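PDB 3LNL: GTP cyclohydrolase 1 type 2 homolog, which is of unknown function but, as a NIF3-family protein, binds zinc at a dinuclear centre and assembles into a capped, toroid-shaped homohexamer. Local coordinates for residues 11-16 / 346-351; 21-26 / 102-107; 135-140 / 201-206; 149-154 / 167-172. The protein carries 2 engineered substitutions. One frame throughout, in Å; residues are numbered along the deposited sequence.

Contact 1 (11-16 / 346-351); sequences MTLLDH and NWFNIE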
# COMPACT_ATOMS: atom_id res chain seq x y z
N MET B 11 -21.95 -30.54 3.56
CA MET B 11 -20.87 -29.68 3.09
C MET B 11 -20.00 -30.35 2.03
O MET B 11 -19.61 -29.72 1.02
CB MET B 11 -20.00 -29.22 4.26
CG MET B 11 -20.74 -28.18 5.14
SD MET B 11 -21.06 -26.63 4.26
CE MET B 11 -19.47 -26.11 3.76
N THR B 12 -19.67 -31.62 2.25
CA THR B 12 -18.89 -32.39 1.27
C THR B 12 -19.63 -32.48 -0.07
O THR B 12 -19.03 -32.33 -1.13
CB THR B 12 -18.58 -33.82 1.79
OG1 THR B 12 -17.90 -33.72 3.05
CG2 THR B 12 -17.74 -34.58 0.80
N LEU B 13 -20.93 -32.71 -0.03
CA LEU B 13 -21.71 -32.81 -1.26
C LEU B 13 -21.76 -31.47 -1.98
O LEU B 13 -21.52 -31.40 -3.18
CB LEU B 13 -23.11 -33.32 -0.94
CG LEU B 13 -24.08 -33.56 -2.11
CD1 LEU B 13 -23.43 -34.52 -3.11
CD2 LEU B 13 -25.38 -34.15 -1.56
N LEU B 14 -22.03 -30.40 -1.23
CA LEU B 14 -22.09 -29.04 -1.78
C LEU B 14 -20.78 -28.66 -2.44
O LEU B 14 -20.75 -28.14 -3.56
CB LEU B 14 -22.41 -28.02 -0.70
CG LEU B 14 -23.80 -28.18 -0.11
CD1 LEU B 14 -24.11 -27.09 0.96
CD2 LEU B 14 -24.89 -28.20 -1.21
N ASP B 15 -19.70 -28.96 -1.73
CA ASP B 15 -18.39 -28.66 -2.20
C ASP B 15 -17.98 -29.46 -3.47
O ASP B 15 -17.25 -28.97 -4.35
CB ASP B 15 -17.38 -28.90 -1.08
CG ASP B 15 -16.01 -28.50 -1.48
OD1 ASP B 15 -15.77 -27.36 -1.87
OD2 ASP B 15 -15.13 -29.34 -1.42
N HIS B 16 -18.47 -30.69 -3.56
CA HIS B 16 -18.22 -31.51 -4.74
C HIS B 16 -18.79 -30.82 -5.98
O HIS B 16 -18.11 -30.69 -6.98
CB HIS B 16 -18.81 -32.91 -4.54
CG HIS B 16 -18.65 -33.80 -5.73
ND1 HIS B 16 -17.46 -34.39 -6.05
CD2 HIS B 16 -19.52 -34.14 -6.70
CE1 HIS B 16 -17.60 -35.07 -7.17
NE2 HIS B 16 -18.84 -34.93 -7.60
N ASN B 346 -31.67 -32.93 -7.01
CA ASN B 346 -31.01 -33.83 -7.95
C ASN B 346 -29.78 -34.49 -7.34
O ASN B 346 -29.59 -35.71 -7.46
CB ASN B 346 -30.57 -33.08 -9.22
CG ASN B 346 -29.96 -34.02 -10.24
OD1 ASN B 346 -30.50 -35.12 -10.48
ND2 ASN B 346 -28.79 -33.65 -10.79
N TRP B 347 -28.93 -33.69 -6.70
CA TRP B 347 -27.74 -34.26 -6.03
C TRP B 347 -28.13 -35.27 -4.95
O TRP B 347 -27.49 -36.34 -4.79
CB TRP B 347 -26.86 -33.16 -5.42
CG TRP B 347 -26.41 -32.16 -6.39
CD1 TRP B 347 -26.22 -32.34 -7.74
CD2 TRP B 347 -26.08 -30.78 -6.12
NE1 TRP B 347 -25.83 -31.14 -8.31
CE2 TRP B 347 -25.71 -30.18 -7.34
CE3 TRP B 347 -26.07 -30.01 -4.96
CZ2 TRP B 347 -25.35 -28.85 -7.43
CZ3 TRP B 347 -25.72 -28.68 -5.05
CH2 TRP B 347 -25.35 -28.11 -6.29
N PHE B 348 -29.20 -34.95 -4.21
CA PHE B 348 -29.69 -35.85 -3.18
C PHE B 348 -30.26 -37.15 -3.80
O PHE B 348 -30.11 -38.20 -3.21
CB PHE B 348 -30.79 -35.22 -2.33
CG PHE B 348 -30.30 -34.26 -1.24
CD1 PHE B 348 -31.26 -33.55 -0.48
CD2 PHE B 348 -28.95 -34.06 -0.95
CE1 PHE B 348 -30.87 -32.67 0.54
CE2 PHE B 348 -28.54 -33.17 0.06
CZ PHE B 348 -29.50 -32.46 0.79
N ASN B 349 -30.95 -37.04 -4.94
CA ASN B 349 -31.48 -38.21 -5.62
C ASN B 349 -30.33 -39.16 -5.96
O ASN B 349 -30.33 -40.30 -5.57
CB ASN B 349 -32.23 -37.83 -6.89
CG ASN B 349 -32.74 -39.07 -7.63
OD1 ASN B 349 -33.57 -39.79 -7.10
ND2 ASN B 349 -32.23 -39.33 -8.84
N ILE B 350 -29.32 -38.63 -6.63
CA ILE B 350 -28.12 -39.40 -6.92
C ILE B 350 -27.58 -40.12 -5.70
O ILE B 350 -27.22 -41.26 -5.78
CB ILE B 350 -26.98 -38.54 -7.52
CG1 ILE B 350 -27.44 -37.85 -8.77
CG2 ILE B 350 -25.73 -39.41 -7.79
CD1 ILE B 350 -27.79 -38.70 -9.92
N GLU B 351 -27.54 -39.48 -4.55
CA GLU B 351 -26.91 -40.11 -3.39
C GLU B 351 -27.90 -40.93 -2.59
O GLU B 351 -27.56 -41.41 -1.53
CB GLU B 351 -26.36 -39.02 -2.46
CG GLU B 351 -25.39 -38.07 -3.10
CD GLU B 351 -24.04 -38.67 -3.32
OE1 GLU B 351 -23.41 -39.06 -2.31
OE2 GLU B 351 -23.60 -38.75 -4.49

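Contact 2 (21-26 / 102-107); sequences STAESW and HTNLDV. With ZN (zinc ion), chain G.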
# COMPACT_ATOMS: atom_id res chain seq x y z
N SER B 21 -13.76 -23.48 -3.03
CA SER B 21 -12.51 -22.90 -3.45
C SER B 21 -12.65 -21.97 -4.69
O SER B 21 -11.77 -21.18 -4.96
CB SER B 21 -11.50 -24.04 -3.76
OG SER B 21 -11.80 -24.72 -4.99
N THR B 22 -13.76 -22.08 -5.42
CA THR B 22 -13.95 -21.21 -6.57
C THR B 22 -14.52 -19.86 -6.16
O THR B 22 -14.68 -18.98 -7.03
CB THR B 22 -14.78 -21.88 -7.67
OG1 THR B 22 -16.10 -22.18 -7.20
CG2 THR B 22 -14.03 -23.20 -8.17
N ALA B 23 -14.87 -19.70 -4.86
CA ALA B 23 -15.30 -18.39 -4.37
C ALA B 23 -14.12 -17.42 -4.40
O ALA B 23 -12.98 -17.85 -4.33
CB ALA B 23 -15.89 -18.50 -2.94
N GLU B 24 -14.39 -16.12 -4.50
CA GLU B 24 -13.33 -15.10 -4.50
C GLU B 24 -12.68 -15.10 -3.13
O GLU B 24 -13.30 -15.48 -2.16
CB GLU B 24 -13.89 -13.70 -4.79
CG GLU B 24 -14.69 -13.60 -6.07
CD GLU B 24 -13.82 -13.59 -7.28
OE1 GLU B 24 -14.33 -13.93 -8.37
OE2 GLU B 24 -12.65 -13.18 -7.15
N SER B 25 -11.42 -14.67 -3.06
CA SER B 25 -10.66 -14.75 -1.81
C SER B 25 -11.15 -13.77 -0.74
O SER B 25 -10.97 -14.02 0.43
CB SER B 25 -9.18 -14.49 -2.08
OG SER B 25 -9.04 -13.17 -2.57
N TRP B 26 -11.81 -12.68 -1.14
CA TRP B 26 -12.45 -11.78 -0.17
C TRP B 26 -13.79 -12.30 0.39
O TRP B 26 -14.33 -11.70 1.30
CB TRP B 26 -12.69 -10.37 -0.77
CG TRP B 26 -13.39 -10.39 -2.09
CD1 TRP B 26 -12.81 -10.29 -3.33
CD2 TRP B 26 -14.81 -10.56 -2.32
NE1 TRP B 26 -13.79 -10.41 -4.32
CE2 TRP B 26 -15.01 -10.56 -3.73
CE3 TRP B 26 -15.91 -10.71 -1.49
CZ2 TRP B 26 -16.25 -10.73 -4.30
CZ3 TRP B 26 -17.17 -10.87 -2.08
CH2 TRP B 26 -17.32 -10.87 -3.47
N HIS B 102 -21.89 -18.43 -1.96
CA HIS B 102 -21.91 -17.10 -2.51
C HIS B 102 -21.21 -17.05 -3.86
O HIS B 102 -21.74 -17.61 -4.82
CB HIS B 102 -21.39 -16.06 -1.54
CG HIS B 102 -21.68 -14.67 -1.97
ND1 HIS B 102 -20.81 -13.62 -1.72
CD2 HIS B 102 -22.71 -14.16 -2.69
CE1 HIS B 102 -21.33 -12.51 -2.25
NE2 HIS B 102 -22.46 -12.81 -2.86
N THR B 103 -20.01 -16.46 -3.96
CA THR B 103 -19.42 -16.30 -5.28
C THR B 103 -19.06 -17.65 -5.93
O THR B 103 -19.04 -17.71 -7.13
CB THR B 103 -18.25 -15.31 -5.33
OG1 THR B 103 -17.20 -15.73 -4.46
CG2 THR B 103 -18.71 -13.86 -4.97
N ASN B 104 -18.83 -18.74 -5.17
CA ASN B 104 -18.78 -20.08 -5.79
C ASN B 104 -20.01 -20.43 -6.64
O ASN B 104 -19.90 -21.04 -7.71
CB ASN B 104 -18.39 -21.24 -4.82
CG ASN B 104 -19.26 -21.30 -3.58
OD1 ASN B 104 -19.67 -20.26 -3.02
ND2 ASN B 104 -19.59 -22.54 -3.16
N LEU B 105 -21.18 -19.99 -6.22
CA LEU B 105 -22.38 -20.21 -7.02
C LEU B 105 -22.51 -19.20 -8.17
O LEU B 105 -23.08 -19.54 -9.19
CB LEU B 105 -23.63 -20.18 -6.13
CG LEU B 105 -24.90 -20.74 -6.73
CD1 LEU B 105 -24.84 -22.27 -6.88
CD2 LEU B 105 -26.07 -20.27 -5.80
N ASP B 106 -21.97 -17.98 -8.01
CA ASP B 106 -21.94 -16.98 -9.10
C ASP B 106 -21.10 -17.45 -10.28
O ASP B 106 -21.39 -17.07 -11.42
CB ASP B 106 -21.43 -15.60 -8.63
CG ASP B 106 -22.46 -14.86 -7.79
OD1 ASP B 106 -23.63 -14.82 -8.27
OD2 ASP B 106 -22.11 -14.34 -6.68
N VAL B 107 -20.09 -18.27 -10.02
CA VAL B 107 -19.15 -18.68 -11.05
C VAL B 107 -19.32 -20.13 -11.52
O VAL B 107 -18.62 -20.60 -12.42
CB VAL B 107 -17.70 -18.47 -10.62
CG1 VAL B 107 -17.44 -16.98 -10.19
CG2 VAL B 107 -17.26 -19.54 -9.55
ZN ZN G . -24.21 -13.36 -6.72
O HOH W 1 -18.49 -23.22 -8.41
O HOH W 2 -23.88 -12.13 -5.07
O HOH W 3 -23.47 -11.51 -7.63

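Contact 3 (135-140 / 201-206); sequences YYKVQT and KIEFMI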
# COMPACT_ATOMS: atom_id res chain seq x y z
N TYR B 135 -1.94 -26.44 -12.82
CA TYR B 135 -1.58 -27.86 -12.78
C TYR B 135 -0.07 -27.96 -12.95
O TYR B 135 0.60 -26.97 -13.21
CB TYR B 135 -2.24 -28.61 -13.94
CG TYR B 135 -3.73 -28.57 -13.94
CD1 TYR B 135 -4.50 -29.64 -13.48
CD2 TYR B 135 -4.40 -27.44 -14.41
CE1 TYR B 135 -5.90 -29.59 -13.49
CE2 TYR B 135 -5.79 -27.38 -14.43
CZ TYR B 135 -6.53 -28.45 -13.96
OH TYR B 135 -7.92 -28.33 -13.99
N TYR B 136 0.47 -29.18 -12.83
CA TYR B 136 1.87 -29.44 -13.18
C TYR B 136 1.98 -30.62 -14.10
O TYR B 136 1.33 -31.65 -13.90
CB TYR B 136 2.72 -29.71 -11.95
CG TYR B 136 2.90 -28.51 -11.08
CD1 TYR B 136 2.14 -28.33 -9.95
CD2 TYR B 136 3.85 -27.55 -11.40
CE1 TYR B 136 2.30 -27.22 -9.15
CE2 TYR B 136 4.02 -26.43 -10.62
CZ TYR B 136 3.25 -26.27 -9.49
OH TYR B 136 3.41 -25.16 -8.69
N LYS B 137 2.83 -30.49 -15.11
CA LYS B 137 3.27 -31.65 -15.86
C LYS B 137 4.53 -32.18 -15.17
O LYS B 137 5.55 -31.50 -15.13
CB LYS B 137 3.52 -31.33 -17.32
CG LYS B 137 3.44 -32.54 -18.24
CD LYS B 137 3.66 -32.07 -19.70
CE LYS B 137 2.55 -32.58 -20.62
NZ LYS B 137 2.59 -31.78 -21.91
N VAL B 138 4.40 -33.37 -14.59
CA VAL B 138 5.49 -34.07 -13.94
C VAL B 138 6.26 -34.82 -15.00
O VAL B 138 5.66 -35.52 -15.81
CB VAL B 138 4.96 -35.07 -12.90
CG1 VAL B 138 6.14 -35.72 -12.11
CG2 VAL B 138 4.01 -34.37 -11.94
N GLN B 139 7.58 -34.64 -15.01
CA GLN B 139 8.47 -35.33 -15.93
C GLN B 139 9.55 -36.06 -15.12
O GLN B 139 10.30 -35.43 -14.38
CB GLN B 139 9.14 -34.34 -16.91
CG GLN B 139 8.12 -33.74 -17.90
CD GLN B 139 8.73 -32.76 -18.91
OE1 GLN B 139 8.23 -32.63 -20.03
NE2 GLN B 139 9.80 -32.06 -18.52
N THR B 140 9.60 -37.37 -15.26
CA THR B 140 10.71 -38.16 -14.73
C THR B 140 11.41 -38.93 -15.87
O THR B 140 10.83 -39.19 -16.93
CB THR B 140 10.29 -39.14 -13.60
OG1 THR B 140 9.29 -38.54 -12.76
CG2 THR B 140 11.47 -39.49 -12.75
N LYS B 201 11.58 -41.01 -20.75
CA LYS B 201 10.99 -39.83 -20.15
C LYS B 201 9.49 -40.06 -20.05
O LYS B 201 8.77 -40.06 -21.06
CB LYS B 201 11.31 -38.59 -20.98
CG LYS B 201 10.73 -37.29 -20.45
CD LYS B 201 10.88 -36.13 -21.47
CE LYS B 201 10.14 -34.91 -20.98
NZ LYS B 201 9.55 -34.08 -22.07
N ILE B 202 9.02 -40.29 -18.83
CA ILE B 202 7.59 -40.49 -18.57
C ILE B 202 6.99 -39.16 -18.09
O ILE B 202 7.60 -38.44 -17.30
CB ILE B 202 7.35 -41.57 -17.51
CG1 ILE B 202 8.32 -42.76 -17.70
CG2 ILE B 202 5.90 -42.07 -17.58
CD1 ILE B 202 8.05 -43.97 -16.77
N GLU B 203 5.80 -38.84 -18.58
CA GLU B 203 5.08 -37.61 -18.21
C GLU B 203 3.66 -37.90 -17.70
O GLU B 203 3.01 -38.86 -18.13
CB GLU B 203 4.98 -36.64 -19.39
CG GLU B 203 6.28 -36.48 -20.22
CD GLU B 203 6.11 -35.56 -21.43
OE1 GLU B 203 7.10 -35.33 -22.16
OE2 GLU B 203 4.98 -35.06 -21.67
N PHE B 204 3.18 -37.06 -16.80
CA PHE B 204 1.80 -37.12 -16.36
C PHE B 204 1.41 -35.81 -15.68
O PHE B 204 2.26 -34.94 -15.40
CB PHE B 204 1.55 -38.32 -15.45
CG PHE B 204 2.41 -38.34 -14.22
CD1 PHE B 204 1.90 -37.89 -12.99
CD2 PHE B 204 3.71 -38.83 -14.27
CE1 PHE B 204 2.68 -37.91 -11.85
CE2 PHE B 204 4.49 -38.86 -13.12
CZ PHE B 204 3.97 -38.40 -11.90
N MET B 205 0.12 -35.67 -15.42
CA MET B 205 -0.47 -34.45 -14.88
C MET B 205 -0.77 -34.60 -13.41
O MET B 205 -1.14 -35.67 -12.97
CB MET B 205 -1.74 -34.10 -15.64
CG MET B 205 -1.50 -33.79 -17.10
SD MET B 205 -0.37 -32.36 -17.28
CE MET B 205 -1.45 -31.02 -16.66
N ILE B 206 -0.57 -33.54 -12.66
CA ILE B 206 -1.09 -33.46 -11.30
C ILE B 206 -1.75 -32.10 -11.08
O ILE B 206 -1.39 -31.10 -11.74
CB ILE B 206 0.02 -33.68 -10.24
CG1 ILE B 206 1.15 -32.65 -10.42
CG2 ILE B 206 0.55 -35.13 -10.28
CD1 ILE B 206 1.94 -32.32 -9.15

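Contact 4 (149-154 / 167-172); sequences PFKDKL and YCFFES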
# COMPACT_ATOMS: atom_id res chain seq x y z
N PRO B 149 7.07 -51.13 -13.08
CA PRO B 149 6.83 -51.08 -11.63
C PRO B 149 6.92 -49.66 -11.05
O PRO B 149 6.31 -49.36 -10.03
CB PRO B 149 7.90 -52.00 -11.03
CG PRO B 149 8.77 -52.45 -12.15
CD PRO B 149 8.34 -51.80 -13.42
N PHE B 150 7.68 -48.79 -11.71
CA PHE B 150 7.63 -47.38 -11.35
C PHE B 150 6.20 -46.90 -11.59
O PHE B 150 5.57 -46.37 -10.69
CB PHE B 150 8.66 -46.57 -12.14
CG PHE B 150 8.69 -45.10 -11.78
CD1 PHE B 150 9.01 -44.69 -10.48
CD2 PHE B 150 8.38 -44.13 -12.74
CE1 PHE B 150 9.03 -43.33 -10.14
CE2 PHE B 150 8.41 -42.77 -12.41
CZ PHE B 150 8.72 -42.37 -11.11
N LYS B 151 5.68 -47.12 -12.80
CA LYS B 151 4.33 -46.66 -13.15
C LYS B 151 3.23 -47.23 -12.26
O LYS B 151 2.37 -46.48 -11.79
CB LYS B 151 4.02 -46.99 -14.61
CG LYS B 151 4.69 -46.04 -15.60
CD LYS B 151 4.24 -46.29 -17.04
CE LYS B 151 4.51 -47.71 -17.50
NZ LYS B 151 4.56 -47.78 -18.98
N ASP B 152 3.27 -48.54 -12.04
CA ASP B 152 2.30 -49.25 -11.18
C ASP B 152 2.27 -48.74 -9.74
O ASP B 152 1.20 -48.64 -9.15
CB ASP B 152 2.62 -50.76 -11.13
CG ASP B 152 2.43 -51.47 -12.47
OD1 ASP B 152 1.59 -51.04 -13.30
OD2 ASP B 152 3.14 -52.47 -12.69
N LYS B 153 3.44 -48.46 -9.19
CA LYS B 153 3.55 -47.96 -7.82
C LYS B 153 3.02 -46.53 -7.70
O LYS B 153 2.31 -46.19 -6.75
CB LYS B 153 4.99 -48.03 -7.32
CG LYS B 153 5.34 -49.34 -6.66
CD LYS B 153 4.64 -49.48 -5.30
CE LYS B 153 5.25 -50.57 -4.43
NZ LYS B 153 4.87 -51.94 -4.86
N LEU B 154 3.36 -45.68 -8.66
CA LEU B 154 2.82 -44.32 -8.69
C LEU B 154 1.29 -44.39 -8.84
O LEU B 154 0.57 -43.61 -8.21
CB LEU B 154 3.45 -43.48 -9.79
CG LEU B 154 4.94 -43.15 -9.62
CD1 LEU B 154 5.43 -42.38 -10.83
CD2 LEU B 154 5.20 -42.35 -8.35
N TYR B 167 -3.90 -44.54 -14.67
CA TYR B 167 -2.66 -44.95 -15.35
C TYR B 167 -2.36 -44.12 -16.61
O TYR B 167 -1.95 -44.66 -17.64
CB TYR B 167 -2.73 -46.44 -15.69
CG TYR B 167 -1.42 -47.19 -15.57
CD1 TYR B 167 -1.03 -47.76 -14.36
CD2 TYR B 167 -0.59 -47.37 -16.67
CE1 TYR B 167 0.15 -48.46 -14.24
CE2 TYR B 167 0.60 -48.07 -16.56
CZ TYR B 167 0.97 -48.61 -15.35
OH TYR B 167 2.15 -49.31 -15.26
N CYS B 168 -2.57 -42.82 -16.52
CA CYS B 168 -2.42 -41.91 -17.66
C CYS B 168 -1.02 -41.35 -17.70
O CYS B 168 -0.70 -40.40 -16.99
CB CYS B 168 -3.42 -40.76 -17.57
SG CYS B 168 -5.08 -41.39 -17.34
N PHE B 169 -0.19 -41.96 -18.54
CA PHE B 169 1.19 -41.56 -18.72
C PHE B 169 1.42 -41.33 -20.19
O PHE B 169 0.72 -41.91 -21.03
CB PHE B 169 2.15 -42.67 -18.26
CG PHE B 169 2.20 -42.89 -16.78
CD1 PHE B 169 2.86 -42.00 -15.94
CD2 PHE B 169 1.63 -44.04 -16.21
CE1 PHE B 169 2.93 -42.22 -14.57
CE2 PHE B 169 1.70 -44.27 -14.84
CZ PHE B 169 2.36 -43.36 -14.01
N PHE B 170 2.39 -40.48 -20.50
CA PHE B 170 2.95 -40.38 -21.85
C PHE B 170 4.45 -40.72 -21.82
O PHE B 170 5.21 -40.20 -21.00
CB PHE B 170 2.71 -39.01 -22.45
CG PHE B 170 3.24 -38.88 -23.84
CD1 PHE B 170 2.50 -39.33 -24.92
CD2 PHE B 170 4.49 -38.30 -24.07
CE1 PHE B 170 3.00 -39.21 -26.21
CE2 PHE B 170 4.99 -38.18 -25.36
CZ PHE B 170 4.24 -38.63 -26.43
N GLU B 171 4.86 -41.59 -22.75
CA GLU B 171 6.22 -42.15 -22.77
C GLU B 171 7.06 -41.71 -23.98
O GLU B 171 6.64 -41.82 -25.15
CB GLU B 171 6.17 -43.68 -22.70
CG GLU B 171 6.00 -44.19 -21.29
CD GLU B 171 5.91 -45.70 -21.24
OE1 GLU B 171 4.94 -46.24 -21.82
OE2 GLU B 171 6.79 -46.34 -20.63
N SER B 172 8.26 -41.25 -23.66
CA SER B 172 9.17 -40.63 -24.60
C SER B 172 10.47 -41.42 -24.47
O SER B 172 10.88 -41.75 -23.36
CB SER B 172 9.36 -39.13 -24.23
OG SER B 172 8.31 -38.62 -23.36

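Contact 1 (11-16 / 346-351)
L13 carries most of this meeting between helix 7-17 and helix 336-350. With CG anti to the backbone N (chi1 -177°) the isobutyl group extends toward helix 336-350, and its two methyls find different partners. CD2 comes up to the edge of the F348 ring, near the ring plane, at 3.6 Å from F348 CD2. The same methyl lies 4.3 Å from W347 CB, at the root of the indole side chain. CD1 goes the other way, toward E351, and rests 4.1 Å from E351 CG. Here the glutamate is used for its methylene: E351 offers CG, and the bend at chi2 (-76°) turns the carboxylate carbon back past L13 CD1, while the two side chains run past each other in opposite directions. A forked, flexible apolar residue suits this place because its two methyls can touch an aromatic rim and an aliphatic stem together.

One residue on, L14 starts out pointing away from helix 336-350, but its CD2 comes back to the edge of the indole, 4.0 Å from W347 CZ3, the two side chains crossing at about a right angle. No hydrogen bond joins the segments. Their axes stay 11.3 Å apart at an angle of 114°, a separation bridged by large side chains.

L14 and M11 also touch I99, so helix 7-17 packs on strand 97-100 as well as on helix 336-350. W347 stacks on H17, and F348 is packed by M5 and I353, tying the N-terminal helix to the C-terminal part of the chain.

Contact 2 (21-26 / 102-107)
W26 and H102 meet without stacking: H102 CE1 lies at the indole edge, near its plane, 4.5 Å from W26 CZ3. One indole face takes E24 CB, 3.3 Å above the W26 plane and toward its rim. The T103 methyl touches both rings, T103 CG2 lying 3.6 Å from W26 CH2 and over one face of the imidazole, toward its rim. H68 meets the imidazole edge-to-face.

The T103 hydroxyl fastens the loop to the short helix 103-106. T103 OG1 accepts the backbone N-H of E24 at 2.8 Å in a nearly straight bond (163°), helped by a chi1 of 60° that places OG1 between the backbone N and carbonyl carbon; it also bonds D27. Farther along, a water donates to both T22 OG1 and N104 O; T22 OG1 is also hydrogen-bonded to P19 O. A23, small enough for close approach, sits beside T103 OG1.

D106 grips zinc with both oxygens, D106 OD1 at 2.2 Å and D106 OD2 at 2.3 Å, and H68 and E333 complete the protein ligands. H102 NE2 is 2.7 Å from a zinc-bound water. D27 bonds both H102 ND1 and T103 and so probably orients them, consistent with a second shell positioning the metal-bound water.

Contact 3 (135-140 / 201-206)
V138 and F204 form the tight part of this antiparallel strand pair. F204 has chi1 59°, which folds its ring back across the neighbouring strand, and V138 CB stands over one face, 3.8 Å from the F204 ring centroid and 16° off the normal. V138 CG1 closes to 3.5 Å from F204 CZ, while the other methyl, V138 CG2, lies 3.7 Å from I206 CG1. Branched and aromatic side chains suit this face because I218 of helix 211-221 covers it and F231 of the next strand packs alongside. Main-chain bonds in both directions link three pairs, Y136 with I206, V138 with F204 and T140 with I202.

The end with Y135 and M205 is looser and partly exposed: M205 bends at chi2 and chi3 to bring M205 CE within 3.7 Å of Y135 CB, a light apolar touch, and M205 SD also lies against K137 CG.

On the same face as M205 the polar residues K137, Q139 and E203 project. K201 NZ reaches in to bond Q139 OE1 at 2.8 Å, from 64° above the amide plane, and makes a 2.8 Å salt bridge from K201 NZ to E203 OE1. A second subunit supplies Y141, bonded to E203 OE2, and D230, which pairs with K137, though the position of K137 NZ is less certain. One sheet face thus serves the domain core, while the other carries buried charges that would be costly without partners, consistent with specific pairing between subunits in the PII-like trimer.

Contact 4 (149-154 / 167-172)
K151, D152 and L154 of helix 147-156 pack against Y167, F169 and E171 in a buried contact of the PII-like domain, between that helix and the stretch leading into strand 170-176. K151 is the centre of it. K151 CG lies over a face of F169, 3.8 Å from the F169 ring centroid and 21° off the normal, a CH-pi contact suited to a long aliphatic stem. Beyond it the chain bends at chi3 (-57°), turning the amino group toward the strand, where K151 NZ forms a salt bridge with E171 OE2 at 3.1 Å, its hydrogen bond weak. Its stronger partner is Q177 of a second subunit. E195 of that subunit lies near E171 OE1, so the lysine may offset two like charges.

Y167 closes the other flank. Its hydroxyl donates to the aspartate, Y167 OH to D152 OD1 at 2.7 Å, coming from 55° above the carboxylate plane, and Y167 OH also lies 3.0 Å from K151 CB. F169 CE2 stands over the centre of the tyrosine ring, 4.1 Å above the Y167 plane. L154 touches the edge of F169 with its CB, 4.4 Å from F169 CZ, and F169 in turn meets F204.

F170 and E171 continue the sheet into the second subunit. Strand 125-142, helix 147-156 and strand 170-176 form a split beta-alpha-beta unit, with strand 197-207 between the two strands, as in the ferredoxin-like fold of PII domains.

How the contacts relate
Contacts 3 and 4 belong together in the PII-like domain: their centres are 10 Å apart, strands 170-176 and 197-207 are neighbours in one sheet, and E203 N bonds F170 O at 2.8 Å. Both combine apolar packing with buried charges shared with a second subunit. Contacts 1 and 2 lie in the NIF3 part, 18 Å apart between centres, and neither touches another chain. Contact 1 is largely buried and almost entirely apolar, with no hydrogen bond, joining elements from opposite ends of the sequence. Contact 2, closest to the geometric centre of the chain and partly buried, mixes apolar touches with hydrogen bonds, water and zinc ligation, in keeping with its place at the dinuclear zinc site.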